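Local coordinates for protein carbamate kinase (Mycoplasma penetrans, PDB 4AXS) that probably acts as a carbamate kinase, moving a phosphoryl group between carbamoyl phosphate and ADP in the arginine deiminase pathway, at residues Ala56-Gly61 and Ile124-Leu129; Cys206-Gly211 and Ala237-Ala242. One frame throughout, in Å; residues are numbered along the deposited sequence.

Contact 1: Ala56-Gly61 and Ile124-Leu129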
loop_
_atom_site.group_PDB
_atom_site.type_symbol
_atom_site.label_atom_id
_atom_site.label_comp_id
_atom_site.label_asym_id
_atom_site.label_seq_id
_atom_site.Cartn_x
_atom_site.Cartn_y
_atom_site.Cartn_z
ATOM N N ALA A 56 -20.277 -11.659 1.710
ATOM C CA ALA A 56 -21.721 -11.933 1.676
ATOM C C ALA A 56 -22.587 -10.776 1.181
ATOM O O ALA A 56 -23.643 -11.004 0.594
ATOM C CB ALA A 56 -22.215 -12.419 3.033
ATOM N N LEU A 57 -22.149 -9.546 1.427
ATOM C CA LEU A 57 -22.882 -8.375 0.962
ATOM C C LEU A 57 -22.714 -8.204 -0.540
ATOM O O LEU A 57 -23.651 -7.813 -1.243
ATOM C CB LEU A 57 -22.412 -7.111 1.689
ATOM C CG LEU A 57 -22.618 -7.049 3.204
ATOM C CD1 LEU A 57 -21.981 -5.804 3.769
ATOM C CD2 LEU A 57 -24.103 -7.100 3.567
ATOM N N ILE A 58 -21.507 -8.493 -1.022
ATOM C CA ILE A 58 -21.206 -8.409 -2.447
ATOM C C ILE A 58 -22.123 -9.359 -3.207
ATOM O O ILE A 58 -22.411 -9.151 -4.393
ATOM C CB ILE A 58 -19.761 -8.802 -2.751
ATOM C CG1 ILE A 58 -18.782 -8.050 -1.843
ATOM C CG2 ILE A 58 -19.456 -8.547 -4.215
ATOM C CD1 ILE A 58 -18.766 -6.559 -2.064
ATOM N N GLN A 59 -22.561 -10.411 -2.515
ATOM C CA GLN A 59 -23.610 -11.286 -3.019
ATOM C C GLN A 59 -25.054 -10.794 -3.055
ATOM O O GLN A 59 -25.770 -11.009 -4.038
ATOM C CB GLN A 59 -23.802 -12.480 -2.094
ATOM C CG GLN A 59 -22.767 -13.562 -2.230
ATOM C CD GLN A 59 -23.231 -14.860 -1.598
ATOM O OE1 GLN A 59 -22.635 -15.917 -1.811
ATOM N NE2 GLN A 59 -24.311 -14.787 -0.814
ATOM N N GLU A 60 -25.470 -10.134 -1.977
ATOM C CA GLU A 60 -26.789 -9.504 -1.897
ATOM C C GLU A 60 -26.958 -8.359 -2.889
ATOM O O GLU A 60 -28.030 -7.738 -2.958
ATOM C CB GLU A 60 -27.036 -8.931 -0.498
ATOM C CG GLU A 60 -27.636 -9.904 0.511
ATOM C CD GLU A 60 -26.631 -10.894 1.072
ATOM O OE1 GLU A 60 -26.068 -11.684 0.284
ATOM O OE2 GLU A 60 -26.416 -10.886 2.307
ATOM N N GLY A 61 -25.905 -8.093 -3.664
ATOM C CA GLY A 61 -25.970 -7.095 -4.714
ATOM C C GLY A 61 -25.374 -5.759 -4.318
ATOM O O GLY A 61 -25.334 -4.820 -5.126
ATOM N N ILE A 124 -17.454 -15.879 -6.771
ATOM C CA ILE A 124 -17.732 -14.571 -7.347
ATOM C C ILE A 124 -16.470 -14.016 -8.018
ATOM O O ILE A 124 -15.343 -14.276 -7.575
ATOM C CB ILE A 124 -18.252 -13.574 -6.283
ATOM C CG1 ILE A 124 -19.228 -14.270 -5.326
ATOM C CG2 ILE A 124 -18.905 -12.367 -6.957
ATOM C CD1 ILE A 124 -19.741 -13.389 -4.190
ATOM N N GLN A 125 -16.660 -13.263 -9.093
ATOM C CA GLN A 125 -15.526 -12.687 -9.798
ATOM C C GLN A 125 -15.546 -11.159 -9.712
ATOM O O GLN A 125 -16.438 -10.500 -10.258
ATOM C CB GLN A 125 -15.471 -13.182 -11.250
ATOM C CG GLN A 125 -15.601 -14.714 -11.393
ATOM C CD GLN A 125 -14.547 -15.497 -10.601
ATOM O OE1 GLN A 125 -14.853 -16.130 -9.584
ATOM N NE2 GLN A 125 -13.302 -15.458 -11.072
ATOM N N LYS A 126 -14.552 -10.615 -9.011
ATOM C CA LYS A 126 -14.447 -9.183 -8.749
ATOM C C LYS A 126 -13.019 -8.859 -8.353
ATOM O O LYS A 126 -12.379 -9.637 -7.648
ATOM C CB LYS A 126 -15.380 -8.789 -7.601
ATOM C CG LYS A 126 -16.447 -7.800 -7.991
ATOM C CD LYS A 126 -17.496 -7.662 -6.909
ATOM C CE LYS A 126 -18.667 -6.829 -7.419
ATOM N NZ LYS A 126 -19.078 -7.268 -8.794
ATOM N N ASP A 127 -12.511 -7.712 -8.781
ATOM C CA ASP A 127 -11.163 -7.338 -8.372
ATOM C C ASP A 127 -11.152 -6.585 -7.041
ATOM O O ASP A 127 -11.729 -5.490 -6.934
ATOM C CB ASP A 127 -10.459 -6.528 -9.461
ATOM C CG ASP A 127 -9.890 -7.405 -10.564
ATOM O OD1 ASP A 127 -9.490 -8.558 -10.271
ATOM O OD2 ASP A 127 -9.832 -6.940 -11.722
ATOM N N VAL A 128 -10.506 -7.180 -6.034
ATOM C CA VAL A 128 -10.265 -6.479 -4.776
ATOM C C VAL A 128 -8.988 -5.647 -4.879
ATOM O O VAL A 128 -7.939 -6.165 -5.251
ATOM C CB VAL A 128 -10.163 -7.424 -3.558
ATOM C CG1 VAL A 128 -10.274 -6.626 -2.274
ATOM C CG2 VAL A 128 -11.252 -8.481 -3.582
ATOM N N LEU A 129 -9.096 -4.359 -4.549
ATOM C CA LEU A 129 -7.993 -3.398 -4.641
ATOM C C LEU A 129 -7.632 -2.781 -3.278
ATOM O O LEU A 129 -8.494 -2.622 -2.428
ATOM C CB LEU A 129 -8.376 -2.274 -5.605
ATOM C CG LEU A 129 -8.105 -2.421 -7.107
ATOM C CD1 LEU A 129 -7.984 -3.877 -7.512
ATOM C CD2 LEU A 129 -9.189 -1.705 -7.921
#
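A chi1 of -50° on Ile58 keeps CG1 beside the backbone N and turns CG2 out to the far side from it, where this methyl leaves the last turn of the helix and meets the aliphatic arm of Lys126. Lys126 is extended through chi2 and chi3 and bends at chi4 (46°); its outer methylenes lie against the isoleucine, with NZ farther off: Ile58 CG2 sits 3.4 Å from Lys126 CD and 3.7 Å from Lys126 CE. The two side chains cross at a slant. One residue on, Gln59 meets Ile124 at about a right angle, its CG 3.6 Å from Ile124 CD1, the tip of an isoleucine that is extended at chi2. In the amino acid kinase fold this joins the C-terminal end of helix 48-59 to the loop that leads from helix 96-121 into strand 128-130. Ile58 is buried and also packs on Val64 of strand 64-68, while Gln59 and Lys126 lie at the surface, where Gln59 touches Leu122 as well. Further along, Val128 turns onto Leu112, Ile115 and Leu119 of helix 96-121, and Asp127 packs on Asp194 of the second subunit.

Contact 2: Cys206-Gly211 and Ala237-Ala242; sequences CIVGGG and AKIADA
Val208 and Ile239 point their side chains at each other and meet at an oblique angle, branch against chain end. The valine offers CG2: its chi1 of -69° puts CG1 anti to the carbonyl carbon and leaves CG2 between the backbone N and that carbon. Ile239 reaches out from the helix with chi2 at 179°, and this extended chain carries CD1 to within 3.6 Å of Val208 CG2. The second isoleucine branch backs up the first: Ile239 CG2 stands 4.1 Å from Val208 CG2, so that one valine methyl touches both methyls of the isoleucine, closely at CD1 and more loosely at CG2. The same CD1 continues past the valine to the bare glycine backbone, 4.1 Å from Gly209 N. That amide is spoken for, since it donates to Thr133 OG1. Gly209 takes up a positive phi of 60°, a conformation that favours glycine. The side-chain contact is apolar, the remaining touch is a methyl against a peptide N, and all three touching residues are buried. Within the amino acid kinase fold, it sets the glycine-rich segment that follows parallel strand 205-207 against one face of helix 232-242. Around it, Val208 also packs on Phe131 and on Ile196 of helix 193-201, and its backbone bonds to Val66 of strand 64-68; Ile239, on helix 232-242, leans on Phe190 of strand 187-190.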
loop_
_atom_site.group_PDB
_atom_site.type_symbol
_atom_site.label_atom_id
_atom_site.label_comp_id
_atom_site.label_asym_id
_atom_site.label_seq_id
_atom_site.Cartn_x
_atom_site.Cartn_y
_atom_site.Cartn_z
ATOM N N CYS A 206 -13.010 -2.007 -3.291
ATOM C CA CYS A 206 -11.875 -1.128 -3.043
ATOM C C CYS A 206 -11.581 -0.896 -1.569
ATOM O O CYS A 206 -12.441 -0.441 -0.828
ATOM C CB CYS A 206 -12.154 0.242 -3.652
ATOM S SG CYS A 206 -12.654 0.234 -5.362
ATOM N N ILE A 207 -10.340 -1.155 -1.164
ATOM C CA ILE A 207 -9.920 -0.909 0.210
ATOM C C ILE A 207 -9.142 0.394 0.278
ATOM O O ILE A 207 -8.112 0.546 -0.379
ATOM C CB ILE A 207 -9.071 -2.064 0.759
ATOM C CG1 ILE A 207 -9.740 -3.405 0.449
ATOM C CG2 ILE A 207 -8.842 -1.890 2.249
ATOM C CD1 ILE A 207 -8.889 -4.606 0.789
ATOM N N VAL A 208 -9.652 1.334 1.070
ATOM C CA VAL A 208 -9.058 2.662 1.178
ATOM C C VAL A 208 -9.111 3.216 2.595
ATOM O O VAL A 208 -9.734 2.626 3.493
ATOM C CB VAL A 208 -9.776 3.663 0.278
ATOM C CG1 VAL A 208 -9.512 3.352 -1.183
ATOM C CG2 VAL A 208 -11.263 3.658 0.576
ATOM N N GLY A 209 -8.464 4.362 2.787
ATOM C CA GLY A 209 -8.457 5.039 4.079
ATOM C C GLY A 209 -7.868 4.192 5.194
ATOM O O GLY A 209 -8.325 4.261 6.348
ATOM N N GLY A 210 -6.858 3.385 4.855
ATOM C CA GLY A 210 -6.184 2.555 5.841
ATOM C C GLY A 210 -5.627 3.422 6.954
ATOM O O GLY A 210 -4.899 4.371 6.688
ATOM N N GLY A 211 -6.000 3.125 8.196
ATOM C CA GLY A 211 -5.576 3.918 9.336
ATOM C C GLY A 211 -5.965 5.374 9.200
ATOM O O GLY A 211 -5.412 6.240 9.876
ATOM N N ALA A 237 -15.880 8.233 6.635
ATOM C CA ALA A 237 -17.140 8.933 6.458
ATOM C C ALA A 237 -17.023 9.962 5.319
ATOM O O ALA A 237 -17.947 10.125 4.530
ATOM C CB ALA A 237 -17.579 9.581 7.762
ATOM N N LYS A 238 -15.875 10.625 5.217
ATOM C CA LYS A 238 -15.614 11.531 4.090
ATOM C C LYS A 238 -15.615 10.781 2.767
ATOM O O LYS A 238 -16.159 11.253 1.767
ATOM C CB LYS A 238 -14.279 12.259 4.261
ATOM C CG LYS A 238 -14.412 13.710 4.723
ATOM C CD LYS A 238 -14.778 14.675 3.587
ATOM C CE LYS A 238 -15.007 16.094 4.134
ATOM N NZ LYS A 238 -14.672 17.174 3.154
ATOM N N ILE A 239 -14.987 9.610 2.781
ATOM C CA ILE A 239 -14.976 8.698 1.653
ATOM C C ILE A 239 -16.371 8.173 1.337
ATOM O O ILE A 239 -16.775 8.138 0.175
ATOM C CB ILE A 239 -14.036 7.510 1.950
ATOM C CG1 ILE A 239 -12.577 7.963 1.845
ATOM C CG2 ILE A 239 -14.326 6.322 1.024
ATOM C CD1 ILE A 239 -11.581 6.879 2.135
ATOM N N ALA A 240 -17.094 7.751 2.375
ATOM C CA ALA A 240 -18.474 7.289 2.235
ATOM C C ALA A 240 -19.300 8.324 1.496
ATOM O O ALA A 240 -20.201 7.986 0.719
ATOM C CB ALA A 240 -19.097 7.007 3.610
ATOM N N ASP A 241 -18.990 9.589 1.746
ATOM C CA ASP A 241 -19.707 10.673 1.103
ATOM C C ASP A 241 -19.300 10.859 -0.362
ATOM O O ASP A 241 -20.158 10.921 -1.240
ATOM C CB ASP A 241 -19.507 11.967 1.876
ATOM C CG ASP A 241 -20.025 13.166 1.124
ATOM O OD1 ASP A 241 -19.259 13.717 0.299
ATOM O OD2 ASP A 241 -21.197 13.553 1.351
ATOM N N ALA A 242 -17.995 10.942 -0.621
ATOM C CA ALA A 242 -17.474 11.112 -1.986
ATOM C C ALA A 242 -17.914 10.013 -2.955
ATOM O O ALA A 242 -18.169 10.284 -4.120
ATOM C CB ALA A 242 -15.949 11.240 -1.973
#

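Contact 1 lies near the surface, about 21 Å from the centre of the chain, whereas contact 2 is buried at about 8 Å; their own centres are about 17 Å apart. Both rely on apolar touches between a helix and a segment bordering a strand, but contact 1 borrows the aliphatic parts of Lys126 and Gln59, while contact 2 uses only hydrocarbon branches and a glycine backbone. They share a sheet: strands 128-130 and 205-207 run parallel side by side, Leu129 O lies 2.7 Å from Ile207 N in a probable hydrogen bond, and Val128 packs on Ile207. The second subunit reaches residues of 124-129 but neither segment of contact 2.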